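Local atomic coordinates of NAD_Gly3P_dh, NAD-dependent glycerol-3-phosphate dehydrogenase (Streptosporangium roseum, PDB entry 5OCM), a protein that binds NADP and probably acts as an NADPH-dependent imine reductase, reducing imines to amines. Residues A17-F22 / T29-R34; V48-S51 / D55-E58; A220-Q225 / G278-I283; G272-L277 / I283-S288. One frame throughout, in Å; residues are numbered along the deposited sequence.

Contact 1. Residues A17-F22 / T29-R34; sequences ALAGAF and TTVWNR. With NAP (NADP nicotinamide-adenine-dinucleotide phosphate), chain G.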
loop_
_atom_site.group_PDB
_atom_site.type_symbol
_atom_site.label_atom_id
_atom_site.label_comp_id
_atom_site.label_asym_id
_atom_site.label_seq_id
_atom_site.Cartn_x
_atom_site.Cartn_y
_atom_site.Cartn_z
ATOM N N ALA A 17 24.705 -7.160 -2.623
ATOM C CA ALA A 17 24.164 -7.097 -1.274
ATOM C C ALA A 17 24.086 -8.513 -0.654
ATOM O O ALA A 17 24.346 -8.703 0.534
ATOM C CB ALA A 17 22.787 -6.452 -1.264
ATOM N N LEU A 18 23.710 -9.504 -1.460
ATOM C CA LEU A 18 23.649 -10.870 -0.947
ATOM C C LEU A 18 25.044 -11.318 -0.465
ATOM O O LEU A 18 25.208 -11.818 0.673
ATOM C CB LEU A 18 23.143 -11.821 -2.023
ATOM C CG LEU A 18 21.760 -11.637 -2.621
ATOM C CD1 LEU A 18 21.529 -12.625 -3.742
ATOM C CD2 LEU A 18 20.672 -11.756 -1.556
ATOM N N ALA A 19 26.040 -11.182 -1.336
ATOM C CA ALA A 19 27.427 -11.534 -0.992
ATOM C C ALA A 19 27.914 -10.748 0.224
ATOM O O ALA A 19 28.513 -11.330 1.131
ATOM C CB ALA A 19 28.346 -11.327 -2.161
ATOM N N GLY A 20 27.634 -9.449 0.261
ATOM C CA GLY A 20 27.996 -8.648 1.434
ATOM C C GLY A 20 27.397 -9.126 2.752
ATOM O O GLY A 20 28.059 -9.102 3.794
ATOM N N ALA A 21 26.139 -9.589 2.715
ATOM C CA ALA A 21 25.469 -10.069 3.912
ATOM C C ALA A 21 26.046 -11.382 4.378
ATOM O O ALA A 21 26.225 -11.602 5.595
ATOM C CB ALA A 21 23.969 -10.206 3.657
ATOM N N PHE A 22 26.374 -12.270 3.449
ATOM C CA PHE A 22 27.032 -13.511 3.821
ATOM C C PHE A 22 28.393 -13.223 4.478
ATOM O O PHE A 22 28.718 -13.845 5.497
ATOM C CB PHE A 22 27.199 -14.463 2.646
ATOM C CG PHE A 22 25.933 -15.110 2.178
ATOM C CD1 PHE A 22 25.111 -15.802 3.037
ATOM C CD2 PHE A 22 25.578 -15.053 0.788
ATOM C CE1 PHE A 22 23.966 -16.437 2.565
ATOM C CE2 PHE A 22 24.446 -15.658 0.330
ATOM C CZ PHE A 22 23.632 -16.358 1.218
ATOM N N THR A 29 32.936 -16.773 1.543
ATOM C CA THR A 29 32.108 -16.488 0.394
ATOM C C THR A 29 32.934 -16.371 -0.873
ATOM O O THR A 29 33.874 -15.570 -0.955
ATOM C CB THR A 29 31.292 -15.179 0.622
ATOM O OG1 THR A 29 30.564 -15.300 1.833
ATOM C CG2 THR A 29 30.360 -14.950 -0.489
ATOM N N THR A 30 32.568 -17.156 -1.885
ATOM C CA THR A 30 33.114 -17.045 -3.232
ATOM C C THR A 30 32.084 -16.345 -4.134
ATOM O O THR A 30 30.871 -16.600 -4.041
ATOM C CB THR A 30 33.453 -18.414 -3.816
ATOM O OG1 THR A 30 34.507 -19.011 -3.019
ATOM C CG2 THR A 30 33.910 -18.334 -5.253
ATOM N N VAL A 31 32.543 -15.411 -4.962
ATOM C CA VAL A 31 31.701 -14.696 -5.876
ATOM C C VAL A 31 32.152 -14.766 -7.326
ATOM O O VAL A 31 33.321 -14.952 -7.618
ATOM C CB VAL A 31 31.572 -13.208 -5.461
ATOM C CG1 VAL A 31 31.074 -13.093 -4.016
ATOM C CG2 VAL A 31 32.868 -12.475 -5.627
ATOM N N TRP A 32 31.201 -14.575 -8.247
ATOM C CA TRP A 32 31.470 -14.539 -9.681
ATOM C C TRP A 32 30.398 -13.708 -10.346
ATOM O O TRP A 32 29.224 -13.706 -9.931
ATOM C CB TRP A 32 31.475 -15.945 -10.291
ATOM C CG TRP A 32 31.566 -15.931 -11.795
ATOM C CD1 TRP A 32 32.703 -15.845 -12.578
ATOM C CD2 TRP A 32 30.477 -15.951 -12.720
ATOM N NE1 TRP A 32 32.391 -15.825 -13.894
ATOM C CE2 TRP A 32 31.028 -15.882 -14.029
ATOM C CE3 TRP A 32 29.089 -15.979 -12.577
ATOM C CZ2 TRP A 32 30.241 -15.895 -15.184
ATOM C CZ3 TRP A 32 28.294 -15.983 -13.749
ATOM C CH2 TRP A 32 28.878 -15.957 -15.010
ATOM N N ASN A 33 30.789 -13.008 -11.402
ATOM C CA ASN A 33 29.888 -12.224 -12.261
ATOM C C ASN A 33 30.353 -12.376 -13.696
ATOM O O ASN A 33 31.568 -12.457 -13.943
ATOM C CB ASN A 33 29.948 -10.752 -11.878
ATOM C CG ASN A 33 28.819 -9.945 -12.520
ATOM O OD1 ASN A 33 27.612 -10.283 -12.314
ATOM N ND2 ASN A 33 29.184 -8.912 -13.325
ATOM N N ARG A 34 29.426 -12.363 -14.637
ATOM C CA ARG A 34 29.790 -12.442 -16.079
ATOM C C ARG A 34 30.784 -11.386 -16.464
ATOM O O ARG A 34 31.773 -11.702 -17.083
ATOM C CB ARG A 34 28.508 -12.312 -16.919
ATOM C CG ARG A 34 28.753 -12.046 -18.393
ATOM C CD ARG A 34 27.434 -11.997 -19.119
ATOM N NE ARG A 34 26.653 -10.824 -18.765
ATOM C CZ ARG A 34 25.524 -10.470 -19.370
ATOM N NH1 ARG A 34 24.877 -9.385 -18.982
ATOM N NH2 ARG A 34 25.028 -11.193 -20.385
HETATM P PA NAP G . 21.153 -5.915 -12.076
HETATM O O1A NAP G . 21.896 -4.841 -11.283
HETATM O O2A NAP G . 20.690 -5.384 -13.354
HETATM O O5B NAP G . 22.054 -7.261 -12.293
HETATM C C5B NAP G . 21.722 -8.177 -13.331
HETATM C C4B NAP G . 22.713 -9.297 -13.127
HETATM O O4B NAP G . 22.438 -10.399 -13.973
HETATM C C3B NAP G . 24.203 -8.898 -13.372
HETATM O O3B NAP G . 25.086 -9.552 -12.430
HETATM C C2B NAP G . 24.418 -9.441 -14.800
HETATM O O2B NAP G . 25.797 -9.619 -15.176
HETATM C C1B NAP G . 23.636 -10.724 -14.724
HETATM N N9A NAP G . 23.287 -11.276 -16.019
HETATM C C8A NAP G . 22.406 -10.826 -16.917
HETATM N N7A NAP G . 22.354 -11.611 -17.983
HETATM C C5A NAP G . 23.245 -12.598 -17.760
HETATM C C6A NAP G . 23.690 -13.774 -18.485
HETATM N N6A NAP G . 23.148 -14.061 -19.731
HETATM N N1A NAP G . 24.699 -14.508 -17.966
HETATM C C2A NAP G . 25.241 -14.238 -16.758
HETATM N N3A NAP G . 24.866 -13.185 -16.003
HETATM C C4A NAP G . 23.883 -12.381 -16.480
HETATM O O3 NAP G . 19.857 -6.479 -11.371
HETATM P PN NAP G . 19.677 -6.612 -9.743
HETATM O O1N NAP G . 18.955 -5.428 -9.242
HETATM O O2N NAP G . 20.936 -7.226 -9.108
HETATM O O5D NAP G . 18.536 -7.749 -9.871
HETATM C C5D NAP G . 18.944 -9.116 -9.970
HETATM C C4D NAP G . 17.714 -9.961 -9.709
HETATM O O4D NAP G . 17.242 -9.680 -8.322
HETATM C C3D NAP G . 16.598 -9.659 -10.730
HETATM O O3D NAP G . 15.886 -10.860 -11.077
HETATM C C2D NAP G . 15.716 -8.711 -9.901
HETATM O O2D NAP G . 14.340 -8.615 -10.303
HETATM C C1D NAP G . 15.899 -9.314 -8.482
HETATM N N1N NAP G . 15.597 -8.382 -7.414
HETATM C C2N NAP G . 16.223 -7.226 -7.323
HETATM C C3N NAP G . 15.904 -6.311 -6.301
HETATM C C7N NAP G . 16.516 -4.967 -6.184
HETATM O O7N NAP G . 16.011 -4.228 -5.311
HETATM N N7N NAP G . 17.496 -4.609 -6.968
HETATM C C4N NAP G . 14.952 -6.669 -5.333
HETATM C C5N NAP G . 14.399 -7.944 -5.410
HETATM C C6N NAP G . 14.751 -8.766 -6.466
HETATM P P2B NAP G . 26.616 -8.379 -15.781
HETATM O O1X NAP G . 27.059 -7.580 -14.600
HETATM O O2X NAP G . 27.651 -9.121 -16.555
HETATM O O3X NAP G . 25.664 -7.736 -16.792
#
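In the first beta-alpha-beta unit of the NADP-binding domain, Ala19 and Phe22 on helix 13-24 rest on Thr29 and Val31 of strand 29-32. The closest apolar touch is Ala19 CB against Val31 CG1, 3.7 Å; Val31 CG1 stands anti to its own carbonyl carbon (chi1 -55°), which turns it to the helix. One turn on, Phe22 CB lies 3.6 Å from Thr29 OG1, while the phenyl ring leads off to Val6 and Val8 on strand 6-9. That hydroxyl is hydrogen-bonded to His27 O, in the connection between helix and strand. Helix and strand run nearly antiparallel at 166°, their axes 9.0 Å apart, as expected of the Rossmann crossover in which strand 6-9, helix 13-24 and strand 29-32 follow one another. Past the end of the strand the chain reaches the adenosine part of NADP. Asn33 OD1 accepts a bond from the ribose hydroxyl O3B at 2.6 Å and another from Leu11 N, and Asn33 ND2 donates an almost straight bond of 2.8 Å to the phosphate oxygen O1X. Arg34 grips the same 2'-phosphate with two donors, NE to O2X at 3.0 Å and NH1 to O3X at 2.9 Å. The phosphorus lies at the guanidinium edge, and one face of the Arg34 guanidinium lies against the adenine, C5A standing 3.4 Å above the guanidinium plane.

Contact 2. Residues V48-S51 / D55-E58; sequences VLAS and DAAE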
loop_
_atom_site.group_PDB
_atom_site.type_symbol
_atom_site.label_atom_id
_atom_site.label_comp_id
_atom_site.label_asym_id
_atom_site.label_seq_id
_atom_site.Cartn_x
_atom_site.Cartn_y
_atom_site.Cartn_z
ATOM N N VAL A 48 36.166 -14.268 -2.091
ATOM C CA VAL A 48 37.092 -14.895 -3.026
ATOM C C VAL A 48 36.552 -14.705 -4.450
ATOM O O VAL A 48 35.420 -15.144 -4.725
ATOM C CB VAL A 48 37.248 -16.380 -2.732
ATOM C CG1 VAL A 48 38.202 -17.044 -3.731
ATOM C CG2 VAL A 48 37.706 -16.617 -1.313
ATOM N N LEU A 49 37.315 -14.066 -5.339
ATOM C CA LEU A 49 36.821 -13.784 -6.710
ATOM C C LEU A 49 37.173 -14.949 -7.605
ATOM O O LEU A 49 38.350 -15.159 -7.917
ATOM C CB LEU A 49 37.468 -12.552 -7.311
ATOM C CG LEU A 49 37.399 -11.247 -6.568
ATOM C CD1 LEU A 49 37.688 -9.990 -7.390
ATOM C CD2 LEU A 49 36.142 -11.154 -5.748
ATOM N N ALA A 50 36.188 -15.712 -8.016
ATOM C CA ALA A 50 36.416 -16.870 -8.905
ATOM C C ALA A 50 36.596 -16.349 -10.327
ATOM O O ALA A 50 35.960 -15.407 -10.713
ATOM C CB ALA A 50 35.249 -17.835 -8.824
ATOM N N SER A 51 37.424 -17.026 -11.110
ATOM C CA SER A 51 37.625 -16.646 -12.520
ATOM C C SER A 51 36.463 -17.088 -13.413
ATOM O O SER A 51 36.254 -16.479 -14.455
ATOM C CB SER A 51 38.941 -17.254 -13.084
ATOM O OG SER A 51 38.882 -18.650 -12.874
ATOM N N ASP A 55 34.245 -22.553 -11.584
ATOM C CA ASP A 55 35.133 -22.514 -10.410
ATOM C C ASP A 55 34.362 -22.039 -9.149
ATOM O O ASP A 55 34.553 -22.530 -8.033
ATOM C CB ASP A 55 36.271 -21.513 -10.642
ATOM C CG ASP A 55 37.408 -22.038 -11.563
ATOM O OD1 ASP A 55 37.395 -23.246 -11.935
ATOM O OD2 ASP A 55 38.283 -21.205 -11.834
ATOM N N ALA A 56 33.487 -21.051 -9.338
ATOM C CA ALA A 56 32.720 -20.516 -8.220
ATOM C C ALA A 56 31.782 -21.566 -7.640
ATOM O O ALA A 56 31.723 -21.775 -6.416
ATOM C CB ALA A 56 31.987 -19.297 -8.660
ATOM N N ALA A 57 31.094 -22.291 -8.526
ATOM C CA ALA A 57 30.173 -23.317 -8.121
ATOM C C ALA A 57 30.878 -24.453 -7.369
ATOM O O ALA A 57 30.353 -24.946 -6.359
ATOM C CB ALA A 57 29.391 -23.852 -9.302
ATOM N N GLU A 58 32.095 -24.770 -7.812
ATOM C CA GLU A 58 32.854 -25.862 -7.214
ATOM C C GLU A 58 33.350 -25.546 -5.824
ATOM O O GLU A 58 33.714 -26.456 -5.104
ATOM C CB GLU A 58 34.119 -26.221 -8.067
ATOM C CG GLU A 58 33.845 -27.058 -9.271
ATOM C CD GLU A 58 35.085 -27.352 -10.111
ATOM O OE1 GLU A 58 36.109 -26.606 -10.087
ATOM O OE2 GLU A 58 34.982 -28.359 -10.829
HETATM O O HOH W 1 38.694 -19.303 -10.105
#
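The edge of the Rossmann sheet and the helix that follows it meet here: Ala50 and Ser51, just beyond strand 48-49, face Asp55 and Ala56 on helix 53-58. Only three residues separate the segments, two of them already in helix 53-58, and the backbones come close, the CA atoms of Ala50 and Ala56 being 5.2 Å apart. The apolar half of the contact is a meeting of methyl groups, Ala50 CB against Ala56 CB at 3.6 Å, with the CB of Asp55 a little farther from the same Ala50 methyl. Two such small side chains let the helix start lie close against the end of the strand. Ala50 also packs on Thr30 and Ala56 on Trp32, both of the neighbouring strand 29-32, and the backbone of Ala50 is hydrogen-bonded to that of Val31, so the end of strand 48-49 is tied to the next strand of the sheet. The carbonyl of Ala56 in turn accepts a hydrogen bond from Thr7 OG1 of strand 6-9. The other half of the contact is polar and lies toward the solvent. Asp55 CG stands beside its own backbone N (chi1 -78°), and from there the carboxylate reaches back to the strand end, where Ser51 OG is 2.8 Å from Asp55 OD2. A water joins the two segments as well: it accepts a hydrogen bond from Ser51 N at 2.8 Å and donates one to Asp55 OD2 at 2.6 Å.

Contact 3. Residues A220-Q225 / G278-I283; sequences AGQVDQ and GYAAMI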
loop_
_atom_site.group_PDB
_atom_site.type_symbol
_atom_site.label_atom_id
_atom_site.label_comp_id
_atom_site.label_asym_id
_atom_site.label_seq_id
_atom_site.Cartn_x
_atom_site.Cartn_y
_atom_site.Cartn_z
ATOM N N ALA A 220 -9.673 -9.860 3.520
ATOM C CA ALA A 220 -9.235 -11.207 3.163
ATOM C C ALA A 220 -10.202 -12.252 3.716
ATOM O O ALA A 220 -10.520 -13.259 3.073
ATOM C CB ALA A 220 -7.836 -11.450 3.695
ATOM N N GLY A 221 -10.672 -12.059 4.932
ATOM C CA GLY A 221 -11.651 -12.956 5.528
ATOM C C GLY A 221 -12.940 -12.979 4.716
ATOM O O GLY A 221 -13.515 -14.035 4.461
ATOM N N GLN A 222 -13.394 -11.805 4.287
ATOM C CA GLN A 222 -14.574 -11.735 3.456
ATOM C C GLN A 222 -14.386 -12.441 2.105
ATOM O O GLN A 222 -15.278 -13.157 1.677
ATOM C CB GLN A 222 -15.016 -10.283 3.260
ATOM C CG GLN A 222 -15.448 -9.587 4.550
ATOM C CD GLN A 222 -16.224 -8.277 4.261
ATOM O OE1 GLN A 222 -16.178 -7.756 3.157
ATOM N NE2 GLN A 222 -17.020 -7.820 5.211
ATOM N N VAL A 223 -13.221 -12.278 1.495
ATOM C CA VAL A 223 -12.878 -13.005 0.259
ATOM C C VAL A 223 -12.980 -14.500 0.485
ATOM O O VAL A 223 -13.598 -15.204 -0.342
ATOM C CB VAL A 223 -11.514 -12.610 -0.287
ATOM C CG1 VAL A 223 -11.085 -13.546 -1.384
ATOM C CG2 VAL A 223 -11.501 -11.170 -0.798
ATOM N N ASP A 224 -12.451 -15.003 1.599
ATOM C CA ASP A 224 -12.544 -16.443 1.839
ATOM C C ASP A 224 -13.963 -16.923 2.107
ATOM O O ASP A 224 -14.277 -18.083 1.847
ATOM C CB ASP A 224 -11.572 -16.838 2.917
ATOM C CG ASP A 224 -10.099 -16.722 2.414
ATOM O OD1 ASP A 224 -9.837 -16.727 1.148
ATOM O OD2 ASP A 224 -9.255 -16.744 3.265
ATOM N N GLN A 225 -14.838 -16.066 2.626
ATOM C CA GLN A 225 -16.252 -16.445 2.766
ATOM C C GLN A 225 -17.091 -16.251 1.524
ATOM O O GLN A 225 -18.171 -16.790 1.430
ATOM C CB GLN A 225 -16.905 -15.591 3.880
ATOM C CG GLN A 225 -16.284 -15.781 5.247
ATOM C CD GLN A 225 -16.284 -17.212 5.759
ATOM O OE1 GLN A 225 -15.393 -17.594 6.601
ATOM N NE2 GLN A 225 -17.214 -17.993 5.304
ATOM N N GLY A 278 -19.464 -4.193 0.825
ATOM C CA GLY A 278 -18.145 -3.690 1.193
ATOM C C GLY A 278 -17.167 -3.822 0.019
ATOM O O GLY A 278 -17.385 -4.575 -0.926
ATOM N N TYR A 279 -16.043 -3.145 0.139
ATOM C CA TYR A 279 -15.044 -3.083 -0.914
ATOM C C TYR A 279 -14.471 -4.447 -1.266
ATOM O O TYR A 279 -14.030 -4.666 -2.407
ATOM C CB TYR A 279 -13.901 -2.091 -0.580
ATOM C CG TYR A 279 -13.144 -1.610 -1.792
ATOM C CD1 TYR A 279 -13.588 -0.516 -2.529
ATOM C CD2 TYR A 279 -12.002 -2.265 -2.240
ATOM C CE1 TYR A 279 -12.903 -0.067 -3.657
ATOM C CE2 TYR A 279 -11.324 -1.874 -3.388
ATOM C CZ TYR A 279 -11.789 -0.763 -4.111
ATOM O OH TYR A 279 -11.138 -0.400 -5.273
ATOM N N ALA A 280 -14.482 -5.382 -0.327
ATOM C CA ALA A 280 -13.980 -6.730 -0.622
ATOM C C ALA A 280 -14.667 -7.406 -1.770
ATOM O O ALA A 280 -14.093 -8.285 -2.419
ATOM C CB ALA A 280 -14.021 -7.573 0.642
ATOM N N ALA A 281 -15.919 -7.034 -2.060
ATOM C CA ALA A 281 -16.645 -7.550 -3.217
ATOM C C ALA A 281 -15.926 -7.279 -4.536
ATOM O O ALA A 281 -16.134 -8.004 -5.538
ATOM C CB ALA A 281 -18.038 -6.994 -3.250
ATOM N N MET A 282 -15.024 -6.287 -4.547
ATOM C CA MET A 282 -14.183 -6.005 -5.707
ATOM C C MET A 282 -13.319 -7.172 -6.134
ATOM O O MET A 282 -12.875 -7.197 -7.294
ATOM C CB MET A 282 -13.299 -4.790 -5.438
ATOM C CG MET A 282 -14.095 -3.500 -5.403
ATOM S SD MET A 282 -14.870 -3.067 -6.974
ATOM C CE MET A 282 -13.476 -3.050 -8.053
ATOM N N ILE A 283 -13.102 -8.169 -5.266
ATOM C CA ILE A 283 -12.377 -9.343 -5.674
ATOM C C ILE A 283 -12.948 -9.934 -6.965
ATOM O O ILE A 283 -12.182 -10.471 -7.802
ATOM C CB ILE A 283 -12.403 -10.456 -4.556
ATOM C CG1 ILE A 283 -11.518 -11.634 -4.896
ATOM C CG2 ILE A 283 -13.805 -10.970 -4.242
ATOM C CD1 ILE A 283 -10.057 -11.259 -4.885
HETATM O O HOH W 2 -15.546 -5.211 2.485
#
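A chi1 of 169° at Val223 points CG1 away from the backbone N and leaves CG2 beside it, so both methyls bear on Ile283, where a chi1 of -173° sends CG1 toward them. The two side chains cross at about a right angle. Val223 CG2 touches Ile283 CB at 3.9 Å, and Val223 CG1 comes to 4.0 Å from Ile283 CG1, so both branches of the valine are engaged. One turn earlier in 278-283, the methyl of Ala280 is pressed against Gln222, its CB 3.3 Å from Gln222 OE1 and 3.9 Å from Gln222 CB. The glutamine chain runs extended beyond CG and carries its amide past this methyl. There OE1 receives a hydrogen bond from a water at 2.7 Å, and the same water accepts one from Ala280 N at 3.0 Å, bridging the helix to the start of the 3-10 segment. At its other end the amide is held by Gln222 NE2, which donates to Pro229 O, so both its polar atoms have partners. Tyr228 packs on Ala280 and Ile283, while Ala198 of the second subunit packs on Val223. The contact thus seats the 3-10 segment 279-282 against the last turns of the long helix 198-225, within the all-helical C-terminal domain through which the two subunits of the dimer meet.

Contact 4. Residues G272-L277 / I283-S288; sequences GGQGGL and IEQFRS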
loop_
_atom_site.group_PDB
_atom_site.type_symbol
_atom_site.label_atom_id
_atom_site.label_comp_id
_atom_site.label_asym_id
_atom_site.label_seq_id
_atom_site.Cartn_x
_atom_site.Cartn_y
_atom_site.Cartn_z
ATOM N N GLY A 272 -23.134 -4.522 -11.597
ATOM C CA GLY A 272 -23.637 -5.786 -11.030
ATOM C C GLY A 272 -24.485 -5.636 -9.788
ATOM O O GLY A 272 -24.800 -6.617 -9.146
ATOM N N GLY A 273 -24.885 -4.409 -9.415
ATOM C CA GLY A 273 -25.750 -4.222 -8.277
ATOM C C GLY A 273 -25.103 -4.300 -6.910
ATOM O O GLY A 273 -25.778 -4.526 -5.933
ATOM N N GLN A 274 -23.776 -4.097 -6.823
ATOM C CA GLN A 274 -23.020 -4.380 -5.608
ATOM C C GLN A 274 -22.589 -3.122 -4.852
ATOM O O GLN A 274 -21.787 -3.161 -3.932
ATOM C CB GLN A 274 -21.824 -5.246 -5.939
ATOM C CG GLN A 274 -22.213 -6.615 -6.445
ATOM C CD GLN A 274 -20.984 -7.401 -6.912
ATOM O OE1 GLN A 274 -20.176 -6.889 -7.691
ATOM N NE2 GLN A 274 -20.843 -8.646 -6.440
ATOM N N GLY A 275 -23.198 -1.990 -5.201
ATOM C CA GLY A 275 -22.975 -0.743 -4.499
ATOM C C GLY A 275 -23.152 -0.741 -3.019
ATOM O O GLY A 275 -22.499 0.052 -2.306
ATOM N N GLY A 276 -24.072 -1.612 -2.498
ATOM C CA GLY A 276 -24.297 -1.651 -1.088
ATOM C C GLY A 276 -23.422 -2.617 -0.299
ATOM O O GLY A 276 -23.591 -2.752 0.913
ATOM N N LEU A 277 -22.500 -3.281 -1.003
ATOM C CA LEU A 277 -21.563 -4.213 -0.379
ATOM C C LEU A 277 -20.266 -3.495 0.021
ATOM O O LEU A 277 -20.004 -2.350 -0.398
ATOM C CB LEU A 277 -21.252 -5.358 -1.318
ATOM C CG LEU A 277 -22.446 -6.206 -1.758
ATOM C CD1 LEU A 277 -21.985 -7.298 -2.709
ATOM C CD2 LEU A 277 -23.272 -6.710 -0.560
ATOM N N ILE A 283 -13.102 -8.169 -5.266
ATOM C CA ILE A 283 -12.377 -9.343 -5.674
ATOM C C ILE A 283 -12.948 -9.934 -6.965
ATOM O O ILE A 283 -12.182 -10.471 -7.802
ATOM C CB ILE A 283 -12.403 -10.456 -4.556
ATOM C CG1 ILE A 283 -11.518 -11.634 -4.896
ATOM C CG2 ILE A 283 -13.805 -10.970 -4.242
ATOM C CD1 ILE A 283 -10.057 -11.259 -4.885
ATOM N N GLU A 284 -14.278 -9.839 -7.145
ATOM C CA GLU A 284 -14.916 -10.433 -8.327
ATOM C C GLU A 284 -14.441 -9.760 -9.632
ATOM O O GLU A 284 -14.436 -10.391 -10.671
ATOM C CB GLU A 284 -16.446 -10.383 -8.225
ATOM C CG GLU A 284 -16.981 -11.137 -7.010
ATOM C CD GLU A 284 -18.475 -11.278 -6.920
ATOM O OE1 GLU A 284 -19.160 -10.598 -7.663
ATOM O OE2 GLU A 284 -18.930 -12.093 -6.101
ATOM N N GLN A 285 -13.986 -8.504 -9.563
ATOM C CA GLN A 285 -13.455 -7.837 -10.751
ATOM C C GLN A 285 -12.043 -8.270 -11.138
ATOM O O GLN A 285 -11.601 -7.990 -12.238
ATOM C CB GLN A 285 -13.514 -6.328 -10.581
ATOM C CG GLN A 285 -14.924 -5.837 -10.245
ATOM C CD GLN A 285 -15.946 -6.378 -11.242
ATOM O OE1 GLN A 285 -15.662 -6.490 -12.459
ATOM N NE2 GLN A 285 -17.108 -6.757 -10.744
ATOM N N PHE A 286 -11.336 -8.969 -10.246
ATOM C CA PHE A 286 -9.967 -9.421 -10.508
ATOM C C PHE A 286 -9.834 -10.866 -10.900
ATOM O O PHE A 286 -8.782 -11.235 -11.450
ATOM C CB PHE A 286 -9.060 -9.043 -9.355
ATOM C CG PHE A 286 -9.026 -7.564 -9.091
ATOM C CD1 PHE A 286 -8.392 -6.693 -9.969
ATOM C CD2 PHE A 286 -9.679 -7.027 -8.018
ATOM C CE1 PHE A 286 -8.392 -5.330 -9.732
ATOM C CE2 PHE A 286 -9.678 -5.669 -7.773
ATOM C CZ PHE A 286 -9.069 -4.800 -8.663
ATOM N N ARG A 287 -10.904 -11.633 -10.780
ATOM C CA ARG A 287 -10.903 -13.055 -11.050
ATOM C C ARG A 287 -10.843 -13.431 -12.522
ATOM O O ARG A 287 -10.376 -14.570 -12.854
ATOM C CB ARG A 287 -12.142 -13.717 -10.483
ATOM C CG ARG A 287 -12.225 -13.607 -8.955
ATOM C CD ARG A 287 -12.158 -14.883 -8.219
ATOM N NE ARG A 287 -12.462 -14.791 -6.809
ATOM C CZ ARG A 287 -11.689 -15.239 -5.799
ATOM N NH1 ARG A 287 -10.383 -15.580 -5.957
ATOM N NH2 ARG A 287 -12.204 -15.207 -4.575
ATOM N N SER A 288 -11.331 -12.553 -13.396
ATOM C CA SER A 288 -11.395 -12.858 -14.842
ATOM C C SER A 288 -10.906 -11.718 -15.719
ATOM O O SER A 288 -10.978 -10.546 -15.313
ATOM C CB SER A 288 -12.836 -13.155 -15.240
ATOM O OG SER A 288 -13.288 -14.271 -14.509
HETATM O O HOH W 3 -17.476 -6.940 -7.814
#
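Gln274 and Glu284 make the close part of this small surface contact. Gln274 NE2 donates a hydrogen bond to Glu284 OE1, 2.9 Å long and with an angle of 156° at the hydrogen. The donor stands above the carboxylate plane, 54° out of it, and the amide and carboxylate planes are inclined by 39°. Both chains run extended beyond CG, which lets the two ends meet between loop and helix. The other side of the amide is looser and wet. Gln274 OE1 is 4.3 Å from Gln285 NE2, and a water fills in, donating to Gln274 OE1 at 2.7 Å and accepting from Gln285 NE2 at 3.0 Å. Each polar end of the Gln274 amide therefore has a partner: NE2 is bonded to Glu284 and OE1 to the water. The glutamine follows Gly273, whose positive phi marks a Schellman motif closing helix 257-271, and it opens a type I turn to Leu277. The contact thereby links the end of helix 257-271, where Gln274 packs on Ala269 and Gln285 on Arg268, to the short, weakly bonded helix about 283-286, which packs through Ile283 on Ala189 and through Phe286 on Leu185, both of the second subunit.

Overall arrangement
Contacts 1 and 2 are neighbours in the NADP-binding domain, their centres about 10 Å apart. Strands 29-32 and 48-49 lie side by side in one sheet, with probable hydrogen bonds from Val48 N to Thr29 O (2.9 Å) and from Val31 N to Val48 O (2.9 Å). Contact 1 reaches NADP directly, whereas the side chain of Ala56 in contact 2 stays about 12 Å from it. Contacts 3 and 4 share Ile283, have centres about 9 Å apart and both touch the second subunit; the side chain of Ala280 in contact 3 is about 12 Å from the bound trifluoroacetophenone hydrate. The two pairs lie on opposite sides of the chain's centre, with contacts 1 and 3 centred about 43 Å apart.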